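Local coordinates for uncharacterized conserved protein (Methanopyrus kandleri AV19, PDB 2QYA), which is of unknown function but forms a two-subunit assembly of an alpha+beta fold that represents the uncharacterised DUF424 family, at residues T16-L21 and A73-G78; R54-I59 and V86-A91. The protein carries 2 engineered substitutions. One frame throughout, in Å; residues are numbered along the deposited sequence.

Contact 1 of 2, residues T16-L21 and A73-G78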
loop_
_atom_site.group_PDB
_atom_site.type_symbol
_atom_site.label_atom_id
_atom_site.label_comp_id
_atom_site.label_asym_id
_atom_site.label_seq_id
_atom_site.Cartn_x
_atom_site.Cartn_y
_atom_site.Cartn_z
ATOM N N THR A 16 2.908 -2.302 5.021
ATOM C CA THR A 16 2.600 -2.378 3.585
ATOM C C THR A 16 3.826 -2.055 2.687
ATOM O O THR A 16 4.477 -1.011 2.849
ATOM C CB THR A 16 1.490 -1.340 3.222
ATOM O OG1 THR A 16 0.385 -1.427 4.131
ATOM C CG2 THR A 16 0.964 -1.550 1.806
ATOM N N VAL A 17 4.133 -2.936 1.730
ATOM C CA VAL A 17 5.097 -2.596 0.666
ATOM C C VAL A 17 4.295 -2.618 -0.617
ATOM O O VAL A 17 3.641 -3.621 -0.944
ATOM C CB VAL A 17 6.281 -3.587 0.574
ATOM C CG1 VAL A 17 7.139 -3.324 -0.670
ATOM C CG2 VAL A 17 7.141 -3.524 1.794
ATOM N N VAL A 18 4.303 -1.488 -1.302
ATOM C CA VAL A 18 3.695 -1.369 -2.593
ATOM C C VAL A 18 4.759 -1.443 -3.690
ATOM O O VAL A 18 5.735 -0.650 -3.713
ATOM C CB VAL A 18 2.854 -0.070 -2.749
ATOM C CG1 VAL A 18 1.947 -0.175 -3.986
ATOM C CG2 VAL A 18 1.943 0.152 -1.528
ATOM N N LEU A 19 4.564 -2.402 -4.595
ATOM C CA LEU A 19 5.346 -2.508 -5.803
ATOM C C LEU A 19 4.426 -2.099 -6.929
ATOM O O LEU A 19 3.433 -2.789 -7.216
ATOM C CB LEU A 19 5.872 -3.927 -6.008
ATOM C CG LEU A 19 6.381 -4.761 -4.818
ATOM C CD1 LEU A 19 6.835 -6.159 -5.237
ATOM C CD2 LEU A 19 7.483 -4.080 -4.096
ATOM N N ALA A 20 4.705 -0.932 -7.515
ATOM C CA ALA A 20 3.930 -0.427 -8.637
ATOM C C ALA A 20 4.744 -0.467 -9.944
ATOM O O ALA A 20 5.898 -0.042 -9.993
ATOM C CB ALA A 20 3.408 0.986 -8.367
ATOM N N LEU A 21 4.119 -0.961 -10.996
ATOM C CA LEU A 21 4.782 -1.126 -12.280
ATOM C C LEU A 21 3.935 -0.390 -13.268
ATOM O O LEU A 21 2.709 -0.489 -13.215
ATOM C CB LEU A 21 4.856 -2.599 -12.671
ATOM C CG LEU A 21 5.796 -3.502 -11.893
ATOM C CD1 LEU A 21 5.163 -4.869 -11.738
ATOM C CD2 LEU A 21 7.108 -3.628 -12.631
ATOM N N ALA A 73 1.546 -5.314 -1.750
ATOM C CA ALA A 73 0.491 -4.969 -2.697
ATOM C C ALA A 73 1.160 -4.656 -4.006
ATOM O O ALA A 73 2.105 -3.841 -4.037
ATOM C CB ALA A 73 -0.306 -3.763 -2.192
ATOM N N ILE A 74 0.726 -5.328 -5.070
ATOM C CA ILE A 74 1.240 -5.098 -6.425
ATOM C C ILE A 74 0.151 -4.500 -7.299
ATOM O O ILE A 74 -0.998 -4.958 -7.304
ATOM C CB ILE A 74 1.767 -6.403 -7.081
ATOM C CG1 ILE A 74 2.862 -7.021 -6.200
ATOM C CG2 ILE A 74 2.240 -6.161 -8.563
ATOM C CD1 ILE A 74 3.051 -8.488 -6.371
ATOM N N ASN A 75 0.528 -3.442 -8.003
ATOM C CA ASN A 75 -0.310 -2.778 -8.964
ATOM C C ASN A 75 0.529 -2.668 -10.238
ATOM O O ASN A 75 1.622 -2.104 -10.202
ATOM C CB ASN A 75 -0.677 -1.366 -8.501
ATOM C CG ASN A 75 -0.680 -1.216 -6.982
ATOM O OD1 ASN A 75 0.030 -0.359 -6.446
ATOM N ND2 ASN A 75 -1.471 -2.054 -6.276
ATOM N N ALA A 76 0.018 -3.223 -11.339
ATOM C CA ALA A 76 0.665 -3.121 -12.644
ATOM C C ALA A 76 -0.300 -2.600 -13.712
ATOM O O ALA A 76 -1.435 -3.063 -13.825
ATOM C CB ALA A 76 1.294 -4.462 -13.032
ATOM N N LEU A 77 0.136 -1.577 -14.439
ATOM C CA LEU A 77 -0.628 -0.974 -15.495
ATOM C C LEU A 77 0.171 -0.972 -16.823
ATOM O O LEU A 77 1.261 -0.359 -16.924
ATOM C CB LEU A 77 -1.036 0.453 -15.106
ATOM C CG LEU A 77 -1.873 1.243 -16.125
ATOM C CD1 LEU A 77 -3.340 0.733 -16.238
ATOM C CD2 LEU A 77 -1.807 2.769 -15.853
ATOM N N GLY A 78 -0.402 -1.623 -17.841
ATOM C CA GLY A 78 0.222 -1.767 -19.158
ATOM C C GLY A 78 0.562 -3.196 -19.525
ATOM O O GLY A 78 0.727 -4.067 -18.671
#

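Contact 2 of 2, residues R54-I59 and V86-A91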
loop_
_atom_site.group_PDB
_atom_site.type_symbol
_atom_site.label_atom_id
_atom_site.label_comp_id
_atom_site.label_asym_id
_atom_site.label_seq_id
_atom_site.Cartn_x
_atom_site.Cartn_y
_atom_site.Cartn_z
ATOM N N ARG A 54 14.663 -7.374 -15.898
ATOM C CA ARG A 54 15.189 -6.854 -14.633
ATOM C C ARG A 54 14.064 -6.486 -13.666
ATOM O O ARG A 54 14.206 -6.681 -12.466
ATOM C CB ARG A 54 16.155 -5.672 -14.836
ATOM C CG ARG A 54 17.088 -5.476 -13.620
ATOM C CD ARG A 54 18.180 -4.376 -13.779
ATOM N NE ARG A 54 18.953 -4.147 -12.537
ATOM C CZ ARG A 54 19.776 -5.030 -11.944
ATOM N NH1 ARG A 54 20.434 -4.688 -10.828
ATOM N NH2 ARG A 54 19.947 -6.258 -12.443
ATOM N N ALA A 55 12.963 -5.960 -14.182
ATOM C CA ALA A 55 11.806 -5.677 -13.322
ATOM C C ALA A 55 11.268 -6.961 -12.657
ATOM O O ALA A 55 11.093 -6.998 -11.436
ATOM C CB ALA A 55 10.715 -4.941 -14.094
ATOM N N ALA A 56 11.071 -8.014 -13.460
ATOM C CA ALA A 56 10.653 -9.329 -12.958
ATOM C C ALA A 56 11.546 -9.862 -11.851
ATOM O O ALA A 56 11.051 -10.396 -10.847
ATOM C CB ALA A 56 10.545 -10.353 -14.105
ATOM N N LYS A 57 12.863 -9.702 -12.022
ATOM C CA LYS A 57 13.820 -10.132 -10.998
ATOM C C LYS A 57 13.617 -9.343 -9.693
ATOM O O LYS A 57 13.535 -9.943 -8.621
ATOM C CB LYS A 57 15.251 -10.022 -11.529
ATOM C CG LYS A 57 16.347 -10.225 -10.506
ATOM C CD LYS A 57 17.724 -10.440 -11.166
ATOM C CE LYS A 57 18.854 -10.516 -10.111
ATOM N NZ LYS A 57 19.193 -9.142 -9.568
ATOM N N LYS A 58 13.530 -8.015 -9.785
ATOM C CA LYS A 58 13.327 -7.172 -8.594
ATOM C C LYS A 58 12.000 -7.459 -7.872
ATOM O O LYS A 58 11.928 -7.397 -6.648
ATOM C CB LYS A 58 13.433 -5.676 -8.924
ATOM C CG LYS A 58 14.690 -4.965 -8.359
ATOM C CD LYS A 58 15.999 -5.430 -9.037
ATOM C CE LYS A 58 17.269 -4.619 -8.572
ATOM N NZ LYS A 58 17.275 -3.181 -9.033
ATOM N N ILE A 59 10.962 -7.727 -8.645
ATOM C CA ILE A 59 9.637 -8.059 -8.114
ATOM C C ILE A 59 9.693 -9.365 -7.340
ATOM O O ILE A 59 9.283 -9.404 -6.192
ATOM C CB ILE A 59 8.535 -8.055 -9.240
ATOM C CG1 ILE A 59 7.748 -6.768 -9.187
ATOM C CG2 ILE A 59 7.563 -9.180 -9.093
ATOM C CD1 ILE A 59 8.532 -5.603 -9.509
ATOM N N VAL A 86 3.458 -11.631 -14.683
ATOM C CA VAL A 86 3.344 -13.024 -15.158
ATOM C C VAL A 86 4.727 -13.672 -15.165
ATOM O O VAL A 86 4.918 -14.791 -14.651
ATOM C CB VAL A 86 2.688 -13.126 -16.609
ATOM C CG1 VAL A 86 2.653 -14.583 -17.143
ATOM C CG2 VAL A 86 1.321 -12.575 -16.632
ATOM N N ASP A 87 5.710 -12.966 -15.718
ATOM C CA ASP A 87 7.027 -13.570 -15.838
ATOM C C ASP A 87 7.729 -13.759 -14.514
ATOM O O ASP A 87 8.665 -14.554 -14.410
ATOM C CB ASP A 87 7.925 -12.789 -16.783
ATOM C CG ASP A 87 8.711 -13.692 -17.684
ATOM O OD1 ASP A 87 8.321 -13.799 -18.871
ATOM O OD2 ASP A 87 9.686 -14.323 -17.211
ATOM N N ALA A 88 7.294 -13.014 -13.509
ATOM C CA ALA A 88 7.794 -13.207 -12.146
ATOM C C ALA A 88 7.150 -14.419 -11.458
ATOM O O ALA A 88 7.564 -14.795 -10.369
ATOM C CB ALA A 88 7.600 -11.934 -11.314
ATOM N N GLY A 89 6.140 -15.011 -12.098
ATOM C CA GLY A 89 5.414 -16.184 -11.576
ATOM C C GLY A 89 4.349 -15.801 -10.563
ATOM O O GLY A 89 3.914 -16.631 -9.757
ATOM N N LEU A 90 3.918 -14.545 -10.605
ATOM C CA LEU A 90 3.065 -14.000 -9.575
ATOM C C LEU A 90 1.589 -14.091 -9.953
ATOM O O LEU A 90 0.717 -14.112 -9.078
ATOM C CB LEU A 90 3.469 -12.546 -9.295
ATOM C CG LEU A 90 4.273 -12.142 -8.034
ATOM C CD1 LEU A 90 4.954 -13.261 -7.260
ATOM C CD2 LEU A 90 5.263 -11.042 -8.386
ATOM N N ALA A 91 1.323 -14.140 -11.254
ATOM C CA ALA A 91 -0.031 -14.212 -11.786
ATOM C C ALA A 91 -0.020 -15.028 -13.075
ATOM O O ALA A 91 1.007 -15.064 -13.756
ATOM C CB ALA A 91 -0.577 -12.818 -12.045
#

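Contact 1 of 2, residues T16-L21 and A73-G78
Val18 and Asn75 meet on one face of two neighbouring parallel strands, whose short axes run 4.7 Å apart at an angle of 8°. The evidence for the pairing is a run of five backbone hydrogen bonds in which Val17, Leu19 and Leu21 of one strand alternate with Ala73, Asn75 and Leu77 of the other: Ala73 N gives to Val17 O, Leu19 N to Ala73 O, Asn75 N to Leu19 O, Leu21 N to Asn75 O and Leu77 N to Leu21 O. Between these bonds CA-H groups also approach carbonyl oxygens, as Val18 CA does Ala73 O, 3.3 Å away with 151° at the hydrogen.

Followed outward, the side chain of Val18 has CB 4.1 Å from Ala73 O. CG1, set anti to the backbone N (chi1 -165°), is turned to the partner strand, 3.7 Å from Ala73 O and 3.1 Å from Asn75 OD1. The latter approach is tight, and OD1 also lies 4.1 Å from Ala20 CB. This face packs on the second subunit, where Val18 meets its own counterpart and Asn75 OD1 takes a weak hydrogen bond from Thr16 OG1 of that subunit; with the chains exchanged the bond is regular.

The other face is purely aliphatic. Leu19 CD1 slants past Ile74 CG1 at 4.2 Å, and Leu21 CB lies beside Ala76 CB at 4.0 Å. Helix 52-66 covers Leu19 and Leu21, helix 79-87 covers Leu21 and Ala76, and Ile74 reaches Leu90 beyond it.

The strands therefore join at the middle of the mixed sheet through main-chain bonds, while their faces differ in chemistry: hydrocarbon lies under the helices, and on the subunit side a buried amide oxygen is met by a threonine hydroxyl of the second subunit, weakly in one of the two copies.

Contact 2 of 2, residues R54-I59 and V86-A91
Ala56 and Ile59, one turn apart on helix 52-66, face Ala88 and Leu90 where helix 79-87 ends in a Schellman motif. The motif is identified by the positive phi of Gly89 (82°) together with two bonds back into the last helical turn, one of them from Gly89 N to Val86 O at 2.8 Å. This reversal redirects the chain, allowing Ala88 and Leu90, on either side of the glycine in sequence, both to direct their CB atoms at helix 52-66.

The backbones come closest at the alanine pair, with Ala56 CA 4.9 Å from Ala88 CA. Two methyl groups, each pointing at the opposite segment, make this approach possible: Ala56 CB and Ala88 CB are 4.4 Å apart. Asp87 contributes only at the margin, with its CB 4.5 Å from Ala56 CB.

Ile59 is oriented differently from Ala56. Its CB bond also starts toward residues 86-91, but the side chain then divides, with chi1 at -101°, away from a staggered position: CG2 remains on that side, next to Ala88 CB, while CG1 and CD1 lead away to Leu19 and Leu21 of the sheet. Leu90 crosses the isoleucine at a slant, bringing CD2 to the same CG2; the modelled separation there is too short to be reliable, and only the general neighbourhood can be trusted.

No hydrogen bond spans the two segments, and they bury just 165 Å² together, so the junction is a small apolar one. Its centre is the Ala88 methyl, which touches both Ile59 CG2 at 3.5 Å and the carbonyl oxygen of Ala56 at 3.8 Å.

How the contacts relate
Contact 1 is core and contact 2 lies nearer the surface: their centres are about 3 Å and 9 Å from the centre of the chain. Contact 1 joins two strands of the central sheet by regular backbone bonding, whereas contact 2 joins helix 52-66 to the end of helix 79-87 and the turn after it, mainly through apolar side chains. They share no helix or strand, but their segments alternate along the chain, strand 71-77 lying between the two helices. They form successive layers, with centres about 11 Å apart, bound together by Ile59, whose CD1 packs on Leu21 CD2 at 4.0 Å. Contact 1 also meets the second subunit; no other chain of the assembly touches contact 2.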